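Local coordinates for protein type IV pilus biogenesis factor PilY1 (Pseudomonas aeruginosa, PDB 3HX6) that primes type IV pilus assembly, promotes adhesion to host cells and binds calcium, which seems essential for twitching motility and regulated pilus retraction, here as its C-terminal beta-propeller domain, at residues E106-I111 with A175-L180; V335-R340 with G370-Q375; L399-T404 with R410-A415. The protein carries 3 engineered substitutions. All coordinates share one frame; numbering follows the deposited sequence.

Contact 1 of 3, residues E106-I111 with A175-L180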
loop_
_atom_site.group_PDB
_atom_site.type_symbol
_atom_site.label_atom_id
_atom_site.label_comp_id
_atom_site.label_asym_id
_atom_site.label_seq_id
_atom_site.Cartn_x
_atom_site.Cartn_y
_atom_site.Cartn_z
ATOM N N GLU A 106 13.763 3.082 -24.458
ATOM C CA GLU A 106 14.365 1.788 -24.760
ATOM C C GLU A 106 15.690 1.680 -24.013
ATOM O O GLU A 106 16.651 2.382 -24.327
ATOM C CB GLU A 106 14.609 1.645 -26.265
ATOM C CG GLU A 106 15.121 0.275 -26.682
ATOM C CD GLU A 106 14.077 -0.815 -26.513
ATOM O OE1 GLU A 106 13.520 -0.944 -25.402
ATOM O OE2 GLU A 106 13.815 -1.546 -27.493
ATOM N N THR A 107 15.735 0.796 -23.022
ATOM C CA THR A 107 16.935 0.615 -22.215
ATOM C C THR A 107 17.740 -0.620 -22.595
ATOM O O THR A 107 18.959 -0.559 -22.747
ATOM C CB THR A 107 16.581 0.494 -20.721
ATOM O OG1 THR A 107 15.796 1.623 -20.318
ATOM C CG2 THR A 107 17.850 0.428 -19.881
ATOM N N PHE A 108 17.050 -1.742 -22.744
ATOM C CA PHE A 108 17.716 -2.992 -23.066
ATOM C C PHE A 108 16.919 -3.821 -24.060
ATOM O O PHE A 108 15.718 -3.614 -24.246
ATOM C CB PHE A 108 17.950 -3.774 -21.764
ATOM C CG PHE A 108 18.553 -5.137 -21.959
ATOM C CD1 PHE A 108 17.740 -6.258 -22.103
ATOM C CD2 PHE A 108 19.935 -5.302 -21.981
ATOM C CE1 PHE A 108 18.294 -7.527 -22.265
ATOM C CE2 PHE A 108 20.502 -6.565 -22.142
ATOM C CZ PHE A 108 19.679 -7.681 -22.284
ATOM N N ALA A 109 17.604 -4.752 -24.709
ATOM C CA ALA A 109 16.977 -5.633 -25.677
ATOM C C ALA A 109 17.760 -6.935 -25.701
ATOM O O ALA A 109 18.988 -6.931 -25.825
ATOM C CB ALA A 109 16.980 -4.991 -27.055
ATOM N N PHE A 110 17.055 -8.050 -25.561
ATOM C CA PHE A 110 17.720 -9.341 -25.585
ATOM C C PHE A 110 17.299 -10.127 -26.818
ATOM O O PHE A 110 16.148 -10.060 -27.248
ATOM C CB PHE A 110 17.405 -10.138 -24.313
ATOM C CG PHE A 110 18.076 -11.477 -24.267
ATOM C CD1 PHE A 110 17.355 -12.639 -24.511
ATOM C CD2 PHE A 110 19.441 -11.573 -24.025
ATOM C CE1 PHE A 110 17.984 -13.882 -24.516
ATOM C CE2 PHE A 110 20.079 -12.806 -24.029
ATOM C CZ PHE A 110 19.351 -13.964 -24.275
ATOM N N ILE A 111 18.242 -10.866 -27.391
ATOM C CA ILE A 111 17.957 -11.657 -28.574
ATOM C C ILE A 111 18.522 -13.061 -28.436
ATOM O O ILE A 111 19.733 -13.264 -28.496
ATOM C CB ILE A 111 18.535 -10.991 -29.844
ATOM C CG1 ILE A 111 17.826 -9.652 -30.084
ATOM C CG2 ILE A 111 18.367 -11.915 -31.049
ATOM C CD1 ILE A 111 18.399 -8.843 -31.225
ATOM N N ALA A 175 21.761 -1.561 -15.448
ATOM C CA ALA A 175 22.878 -1.023 -16.207
ATOM C C ALA A 175 23.856 -2.131 -16.572
ATOM O O ALA A 175 24.785 -1.922 -17.351
ATOM C CB ALA A 175 23.586 0.056 -15.398
ATOM N N ASN A 176 23.649 -3.316 -16.008
ATOM C CA ASN A 176 24.530 -4.435 -16.298
ATOM C C ASN A 176 23.797 -5.765 -16.253
ATOM O O ASN A 176 23.990 -6.568 -15.339
ATOM C CB ASN A 176 25.703 -4.452 -15.319
ATOM C CG ASN A 176 26.717 -5.526 -15.649
ATOM O OD1 ASN A 176 27.212 -5.606 -16.775
ATOM N ND2 ASN A 176 27.035 -6.359 -14.665
ATOM N N ILE A 177 22.952 -5.987 -17.255
ATOM C CA ILE A 177 22.182 -7.216 -17.369
ATOM C C ILE A 177 23.075 -8.315 -17.928
ATOM O O ILE A 177 23.791 -8.104 -18.910
ATOM C CB ILE A 177 20.978 -7.008 -18.305
ATOM C CG1 ILE A 177 20.049 -5.958 -17.697
ATOM C CG2 ILE A 177 20.251 -8.331 -18.542
ATOM C CD1 ILE A 177 18.865 -5.611 -18.559
ATOM N N LYS A 178 23.036 -9.486 -17.300
ATOM C CA LYS A 178 23.855 -10.609 -17.738
ATOM C C LYS A 178 23.017 -11.815 -18.146
ATOM O O LYS A 178 21.892 -11.992 -17.682
ATOM C CB LYS A 178 24.818 -11.034 -16.624
ATOM C CG LYS A 178 25.760 -9.941 -16.156
ATOM C CD LYS A 178 26.780 -10.481 -15.167
ATOM C CE LYS A 178 27.840 -9.441 -14.840
ATOM N NZ LYS A 178 28.870 -9.966 -13.898
ATOM N N LEU A 179 23.581 -12.640 -19.021
ATOM C CA LEU A 179 22.914 -13.850 -19.480
ATOM C C LEU A 179 23.354 -15.001 -18.582
ATOM O O LEU A 179 24.525 -15.388 -18.597
ATOM C CB LEU A 179 23.300 -14.162 -20.928
ATOM C CG LEU A 179 22.855 -15.536 -21.436
ATOM C CD1 LEU A 179 21.342 -15.663 -21.324
ATOM C CD2 LEU A 179 23.305 -15.725 -22.879
ATOM N N LEU A 180 22.424 -15.539 -17.796
ATOM C CA LEU A 180 22.741 -16.644 -16.901
ATOM C C LEU A 180 22.818 -17.953 -17.673
ATOM O O LEU A 180 23.776 -18.713 -17.531
ATOM C CB LEU A 180 21.690 -16.749 -15.797
ATOM C CG LEU A 180 21.687 -15.593 -14.793
ATOM C CD1 LEU A 180 20.469 -15.692 -13.888
ATOM C CD2 LEU A 180 22.977 -15.625 -13.983
#
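I177 CD1 sits over one face of the F108 ring, 3.7 Å from the ring centroid and 20° off the normal, a CH-pi contact. The methyl is displaced toward the CB end of the ring, where I177 CD1 comes within 3.4 Å of F108 CG. The other branch serves the far end: I177 CG2 lies 3.8 Å from F108 CZ, so the isoleucine spans the ring lengthwise. The two side chains arrive from opposite directions. F108 CG is anti to the backbone N (chi1 176°), which extends the ring from its strand toward I177. Two residues on, F110 repeats this extended form and meets L179, whose CD1 approaches CZ of the F110 ring obliquely at 3.9 Å. In the next shell, F110 also meets the ring of F167 and the side chain of L169, while Y89 and V171 touch I177. Strands 108-110 and 178-184 are outermost in two successive four-stranded antiparallel sheets, the blades of a beta-propeller; the CA atoms of F108 and I177 are 8.4 Å apart. No hydrogen bond crosses between these two segments: the contact is apolar, probably held by burial of Phe, Ile and Leu surface together with dispersion and the CH-pi contact.

Contact 2 of 3, residues V335-R340 with G370-Q375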
loop_
_atom_site.group_PDB
_atom_site.type_symbol
_atom_site.label_atom_id
_atom_site.label_comp_id
_atom_site.label_asym_id
_atom_site.label_seq_id
_atom_site.Cartn_x
_atom_site.Cartn_y
_atom_site.Cartn_z
ATOM N N VAL A 335 -6.073 -22.805 -1.808
ATOM C CA VAL A 335 -6.712 -22.162 -0.664
ATOM C C VAL A 335 -6.889 -23.234 0.408
ATOM O O VAL A 335 -7.359 -24.332 0.113
ATOM C CB VAL A 335 -8.103 -21.572 -1.034
ATOM C CG1 VAL A 335 -8.708 -20.879 0.168
ATOM C CG2 VAL A 335 -7.969 -20.579 -2.187
ATOM N N ARG A 336 -6.499 -22.929 1.642
ATOM C CA ARG A 336 -6.644 -23.901 2.721
ATOM C C ARG A 336 -8.120 -24.275 2.865
ATOM O O ARG A 336 -8.992 -23.407 2.871
ATOM C CB ARG A 336 -6.138 -23.326 4.050
ATOM C CG ARG A 336 -5.988 -24.390 5.138
ATOM C CD ARG A 336 -5.722 -23.779 6.511
ATOM N NE ARG A 336 -4.415 -23.139 6.618
ATOM C CZ ARG A 336 -3.260 -23.790 6.728
ATOM N NH1 ARG A 336 -3.234 -25.116 6.746
ATOM N NH2 ARG A 336 -2.127 -23.111 6.830
ATOM N N HIS A 337 -8.399 -25.566 2.973
ATOM C CA HIS A 337 -9.776 -26.013 3.126
ATOM C C HIS A 337 -10.373 -25.435 4.418
ATOM O O HIS A 337 -9.662 -25.226 5.401
ATOM C CB HIS A 337 -9.812 -27.537 3.149
ATOM C CG HIS A 337 -11.187 -28.112 3.042
ATOM N ND1 HIS A 337 -12.035 -28.221 4.123
ATOM C CD2 HIS A 337 -11.869 -28.593 1.977
ATOM C CE1 HIS A 337 -13.179 -28.749 3.728
ATOM N NE2 HIS A 337 -13.105 -28.985 2.430
ATOM N N PRO A 338 -11.684 -25.145 4.421
ATOM C CA PRO A 338 -12.356 -24.589 5.604
ATOM C C PRO A 338 -12.148 -25.385 6.892
ATOM O O PRO A 338 -12.127 -24.813 7.978
ATOM C CB PRO A 338 -13.823 -24.558 5.186
ATOM C CG PRO A 338 -13.737 -24.291 3.720
ATOM C CD PRO A 338 -12.608 -25.197 3.274
ATOM N N THR A 339 -12.002 -26.701 6.772
ATOM C CA THR A 339 -11.801 -27.561 7.941
ATOM C C THR A 339 -10.350 -27.547 8.397
ATOM O O THR A 339 -10.009 -28.132 9.425
ATOM C CB THR A 339 -12.166 -29.027 7.644
ATOM O OG1 THR A 339 -11.347 -29.512 6.572
ATOM C CG2 THR A 339 -13.632 -29.148 7.256
ATOM N N ARG A 340 -9.504 -26.885 7.617
ATOM C CA ARG A 340 -8.079 -26.788 7.897
ATOM C C ARG A 340 -7.334 -28.075 7.568
ATOM O O ARG A 340 -6.134 -28.192 7.818
ATOM C CB ARG A 340 -7.822 -26.378 9.351
ATOM C CG ARG A 340 -8.253 -24.951 9.661
ATOM C CD ARG A 340 -7.607 -24.435 10.940
ATOM N NE ARG A 340 -6.191 -24.120 10.758
ATOM C CZ ARG A 340 -5.736 -23.081 10.062
ATOM N NH1 ARG A 340 -6.587 -22.244 9.476
ATOM N NH2 ARG A 340 -4.430 -22.875 9.948
ATOM N N GLY A 370 -12.544 -26.673 -8.355
ATOM C CA GLY A 370 -12.031 -26.522 -7.009
ATOM C C GLY A 370 -11.981 -27.946 -6.476
ATOM O O GLY A 370 -13.014 -28.508 -6.122
ATOM N N ILE A 371 -10.788 -28.537 -6.427
ATOM C CA ILE A 371 -10.631 -29.913 -5.962
ATOM C C ILE A 371 -9.937 -30.028 -4.605
ATOM O O ILE A 371 -8.890 -29.437 -4.372
ATOM C CB ILE A 371 -9.821 -30.750 -6.977
ATOM C CG1 ILE A 371 -10.500 -30.715 -8.346
ATOM C CG2 ILE A 371 -9.691 -32.191 -6.474
ATOM C CD1 ILE A 371 -11.905 -31.280 -8.362
ATOM N N TRP A 372 -10.515 -30.821 -3.716
ATOM C CA TRP A 372 -9.942 -30.991 -2.390
ATOM C C TRP A 372 -8.770 -31.964 -2.361
ATOM O O TRP A 372 -8.931 -33.141 -2.658
ATOM C CB TRP A 372 -11.020 -31.479 -1.424
ATOM C CG TRP A 372 -10.625 -31.464 0.022
ATOM C CD1 TRP A 372 -9.475 -30.957 0.561
ATOM C CD2 TRP A 372 -11.418 -31.917 1.125
ATOM N NE1 TRP A 372 -9.508 -31.063 1.928
ATOM C CE2 TRP A 372 -10.689 -31.646 2.303
ATOM C CE3 TRP A 372 -12.679 -32.522 1.231
ATOM C CZ2 TRP A 372 -11.180 -31.960 3.579
ATOM C CZ3 TRP A 372 -13.169 -32.837 2.502
ATOM C CH2 TRP A 372 -12.417 -32.553 3.657
ATOM N N ASP A 373 -7.586 -31.459 -2.029
ATOM C CA ASP A 373 -6.411 -32.312 -1.886
ATOM C C ASP A 373 -6.335 -32.467 -0.366
ATOM O O ASP A 373 -5.985 -31.522 0.329
ATOM C CB ASP A 373 -5.145 -31.613 -2.390
ATOM C CG ASP A 373 -3.915 -32.498 -2.289
ATOM O OD1 ASP A 373 -4.007 -33.570 -1.645
ATOM O OD2 ASP A 373 -2.858 -32.125 -2.844
ATOM N N GLN A 374 -6.677 -33.646 0.148
ATOM C CA GLN A 374 -6.675 -33.865 1.594
ATOM C C GLN A 374 -5.366 -34.388 2.166
ATOM O O GLN A 374 -5.260 -34.612 3.373
ATOM C CB GLN A 374 -7.781 -34.847 1.973
ATOM C CG GLN A 374 -9.110 -34.587 1.311
ATOM C CD GLN A 374 -10.200 -35.462 1.890
ATOM O OE1 GLN A 374 -11.158 -35.813 1.211
ATOM N NE2 GLN A 374 -10.060 -35.811 3.160
ATOM N N GLN A 375 -4.371 -34.574 1.311
ATOM C CA GLN A 375 -3.085 -35.118 1.748
ATOM C C GLN A 375 -1.963 -34.117 1.522
ATOM O O GLN A 375 -1.048 -34.373 0.751
ATOM C CB GLN A 375 -2.793 -36.398 0.968
ATOM C CG GLN A 375 -3.917 -37.417 1.038
ATOM C CD GLN A 375 -3.647 -38.631 0.170
ATOM O OE1 GLN A 375 -3.791 -38.585 -1.054
ATOM N NE2 GLN A 375 -3.235 -39.719 0.799
#
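H337 and W372 each carry CG anti to the backbone N (chi1 near -170° in both), which carries the rings out from their backbones, and the second torsions turn imidazole and indole face to face in an offset stack. The stack joins a type I beta turn, H337 to R340, at the end of strand 333-336 to strand 367-373, two strands away in the same antiparallel part of the sheet; strand 343-348 runs between them. The H337 ring lies over the six-membered ring of W372, centroids 3.8 Å apart and planes 15° from parallel. H337 CD2 makes the nearest approach, 3.3 Å from W372 CE2. P338 CD lies over the rim of the imidazole's other face, and Q374 CG over the centre of the indole's. W422 meets both rings edge-to-face. The indole is further fixed by a hydrogen bond from W372 NE1 to the backbone O of K341, just beyond the turn. Downstream of W372, D373 OD1 accepts from Q375 N in an Asx turn, and D373 OD2 forms a salt bridge with R279. Within the turn the imidazole is held by the backbone: T339 N donates to H337 ND1 over 3.1 Å, nearly straight at 172°, with the donor slightly tilted from the ring plane.

Contact 3 of 3, residues L399-T404 with R410-A415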
loop_
_atom_site.group_PDB
_atom_site.type_symbol
_atom_site.label_atom_id
_atom_site.label_comp_id
_atom_site.label_asym_id
_atom_site.label_seq_id
_atom_site.Cartn_x
_atom_site.Cartn_y
_atom_site.Cartn_z
ATOM N N LEU A 399 -26.692 -15.196 -14.669
ATOM C CA LEU A 399 -27.206 -13.974 -15.244
ATOM C C LEU A 399 -26.128 -13.003 -15.689
ATOM O O LEU A 399 -25.115 -12.822 -15.016
ATOM C CB LEU A 399 -28.123 -13.302 -14.213
ATOM C CG LEU A 399 -28.908 -12.022 -14.511
ATOM C CD1 LEU A 399 -27.981 -10.827 -14.612
ATOM C CD2 LEU A 399 -29.706 -12.218 -15.790
ATOM N N GLN A 400 -26.350 -12.411 -16.856
ATOM C CA GLN A 400 -25.463 -11.391 -17.375
ATOM C C GLN A 400 -26.387 -10.215 -17.597
ATOM O O GLN A 400 -27.459 -10.369 -18.177
ATOM C CB GLN A 400 -24.830 -11.774 -18.707
ATOM C CG GLN A 400 -23.972 -10.637 -19.254
ATOM C CD GLN A 400 -23.201 -11.016 -20.495
ATOM O OE1 GLN A 400 -22.493 -12.019 -20.512
ATOM N NE2 GLN A 400 -23.323 -10.206 -21.540
ATOM N N ALA A 401 -25.989 -9.049 -17.122
ATOM C CA ALA A 401 -26.821 -7.877 -17.298
ATOM C C ALA A 401 -25.986 -6.621 -17.275
ATOM O O ALA A 401 -24.826 -6.628 -16.852
ATOM C CB ALA A 401 -27.879 -7.817 -16.203
ATOM N N ASP A 402 -26.588 -5.549 -17.764
ATOM C CA ASP A 402 -25.961 -4.244 -17.790
ATOM C C ASP A 402 -26.629 -3.495 -16.651
ATOM O O ASP A 402 -27.857 -3.487 -16.535
ATOM C CB ASP A 402 -26.239 -3.550 -19.122
ATOM C CG ASP A 402 -25.302 -4.006 -20.221
ATOM O OD1 ASP A 402 -24.887 -5.183 -20.208
ATOM O OD2 ASP A 402 -24.982 -3.186 -21.106
ATOM N N SER A 403 -25.822 -2.885 -15.797
ATOM C CA SER A 403 -26.351 -2.149 -14.669
ATOM C C SER A 403 -25.437 -0.972 -14.370
ATOM O O SER A 403 -24.380 -0.822 -14.981
ATOM C CB SER A 403 -26.449 -3.068 -13.450
ATOM O OG SER A 403 -26.992 -2.388 -12.334
ATOM N N THR A 404 -25.853 -0.136 -13.430
ATOM C CA THR A 404 -25.077 1.030 -13.048
ATOM C C THR A 404 -24.811 0.956 -11.549
ATOM O O THR A 404 -25.711 0.673 -10.764
ATOM C CB THR A 404 -25.841 2.321 -13.401
ATOM O OG1 THR A 404 -26.173 2.296 -14.795
ATOM C CG2 THR A 404 -24.992 3.551 -13.119
ATOM N N ARG A 410 -21.651 -0.899 -16.042
ATOM C CA ARG A 410 -20.831 -2.082 -16.309
ATOM C C ARG A 410 -21.720 -3.250 -16.712
ATOM O O ARG A 410 -22.918 -3.256 -16.425
ATOM C CB ARG A 410 -20.055 -2.513 -15.059
ATOM C CG ARG A 410 -19.068 -1.509 -14.496
ATOM C CD ARG A 410 -18.376 -2.084 -13.272
ATOM N NE ARG A 410 -17.548 -1.097 -12.586
ATOM C CZ ARG A 410 -16.347 -0.705 -12.998
ATOM N NH1 ARG A 410 -15.816 -1.225 -14.098
ATOM N NH2 ARG A 410 -15.684 0.219 -12.315
ATOM N N THR A 411 -21.135 -4.233 -17.387
ATOM C CA THR A 411 -21.879 -5.430 -17.745
ATOM C C THR A 411 -21.341 -6.434 -16.727
ATOM O O THR A 411 -20.131 -6.640 -16.617
ATOM C CB THR A 411 -21.589 -5.910 -19.188
ATOM O OG1 THR A 411 -20.233 -6.350 -19.287
ATOM C CG2 THR A 411 -21.821 -4.781 -20.175
ATOM N N ILE A 412 -22.244 -7.037 -15.968
ATOM C CA ILE A 412 -21.847 -7.968 -14.932
ATOM C C ILE A 412 -22.481 -9.334 -15.077
ATOM O O ILE A 412 -23.366 -9.555 -15.909
ATOM C CB ILE A 412 -22.202 -7.397 -13.540
ATOM C CG1 ILE A 412 -23.703 -7.109 -13.441
ATOM C CG2 ILE A 412 -21.464 -6.083 -13.315
ATOM C CD1 ILE A 412 -24.581 -8.321 -13.254
ATOM N N ARG A 413 -22.007 -10.259 -14.258
ATOM C CA ARG A 413 -22.543 -11.600 -14.242
ATOM C C ARG A 413 -22.741 -11.993 -12.792
ATOM O O ARG A 413 -21.988 -11.565 -11.915
ATOM C CB ARG A 413 -21.596 -12.573 -14.941
ATOM C CG ARG A 413 -21.665 -12.488 -16.452
ATOM C CD ARG A 413 -20.717 -13.464 -17.140
ATOM N NE ARG A 413 -20.827 -13.360 -18.592
ATOM C CZ ARG A 413 -20.029 -13.989 -19.447
ATOM N NH1 ARG A 413 -19.056 -14.768 -18.993
ATOM N NH2 ARG A 413 -20.209 -13.845 -20.753
ATOM N N ILE A 414 -23.785 -12.771 -12.541
ATOM C CA ILE A 414 -24.079 -13.242 -11.197
ATOM C C ILE A 414 -23.956 -14.753 -11.206
ATOM O O ILE A 414 -24.434 -15.422 -12.122
ATOM C CB ILE A 414 -25.509 -12.848 -10.742
ATOM C CG1 ILE A 414 -25.579 -11.334 -10.517
ATOM C CG2 ILE A 414 -25.886 -13.581 -9.459
ATOM C CD1 ILE A 414 -26.299 -10.614 -11.626
ATOM N N ALA A 415 -23.295 -15.281 -10.186
ATOM C CA ALA A 415 -23.094 -16.713 -10.071
ATOM C C ALA A 415 -24.010 -17.272 -8.997
ATOM O O ALA A 415 -24.477 -16.538 -8.127
ATOM C CB ALA A 415 -21.636 -17.003 -9.710
#
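Q400 OE1 is gripped by two nitrogens of R413, NE and NH2, each 2.9 Å away. The approach is side-on, with the oxygen in the guanidinium plane, and the amide and guanidinium planes are only 25° apart. NH2 meets the oxygen nearly along its C=O axis, whereas NE comes in tilted from the carbonyl plane. R413 reaches this position as an extended chain from CG to NE (chi2 -180°), opposite Q400, whose chain is likewise extended as far as its amide carbon. Beyond the pair, R413 NH1 hydrogen-bonds Y481 OH and forms a salt bridge with E447, and W479 makes a cation-pi contact with R413.

The two residues face each other as a non-hydrogen-bonded pair in the antiparallel beta hairpin of strands 392-405 and 408-415. D402 and T411 share their face, side by side; T411 OG1 is hydrogen-bonded to E523. The neighbouring pairs A401-I412 and S403-R410 each exchange two backbone hydrogen bonds, including I412 N to A401 O at 2.8 Å. At L399-I414 one bond is sound and the other, L399 N to I414 O, is weak at 3.4 Å. Apolar side chains of L399, A401, I412 and I414 lie on one face beside Y510, though the unusually close fit of the L399 and I414 CD1 atoms is doubtful. On the other, the Q400 amide oxygen satisfies two N-H groups, while E447 probably balances the charge of R413.

In the fold
Contact 2 is buried, contact 3 partly buried, and contact 1 lies at the surface. Contacts 2 and 3 belong to the same ten-stranded mixed sheet, with strands 367-373 and 392-405 consecutive in the chain, yet their nearest atoms remain about 13 Å apart. Contact 1 instead bridges two separate propeller sheets; its centre is about 42 Å from that of contact 2, on opposite sides of the chain's centre. Chemistry follows place: apolar side chains meet between separate blades in contact 1, aromatic stacking spans an intervening strand in contact 2, and contact 3, between adjacent strands, combines a backbone ladder with side-chain hydrogen bonding and buries the largest area.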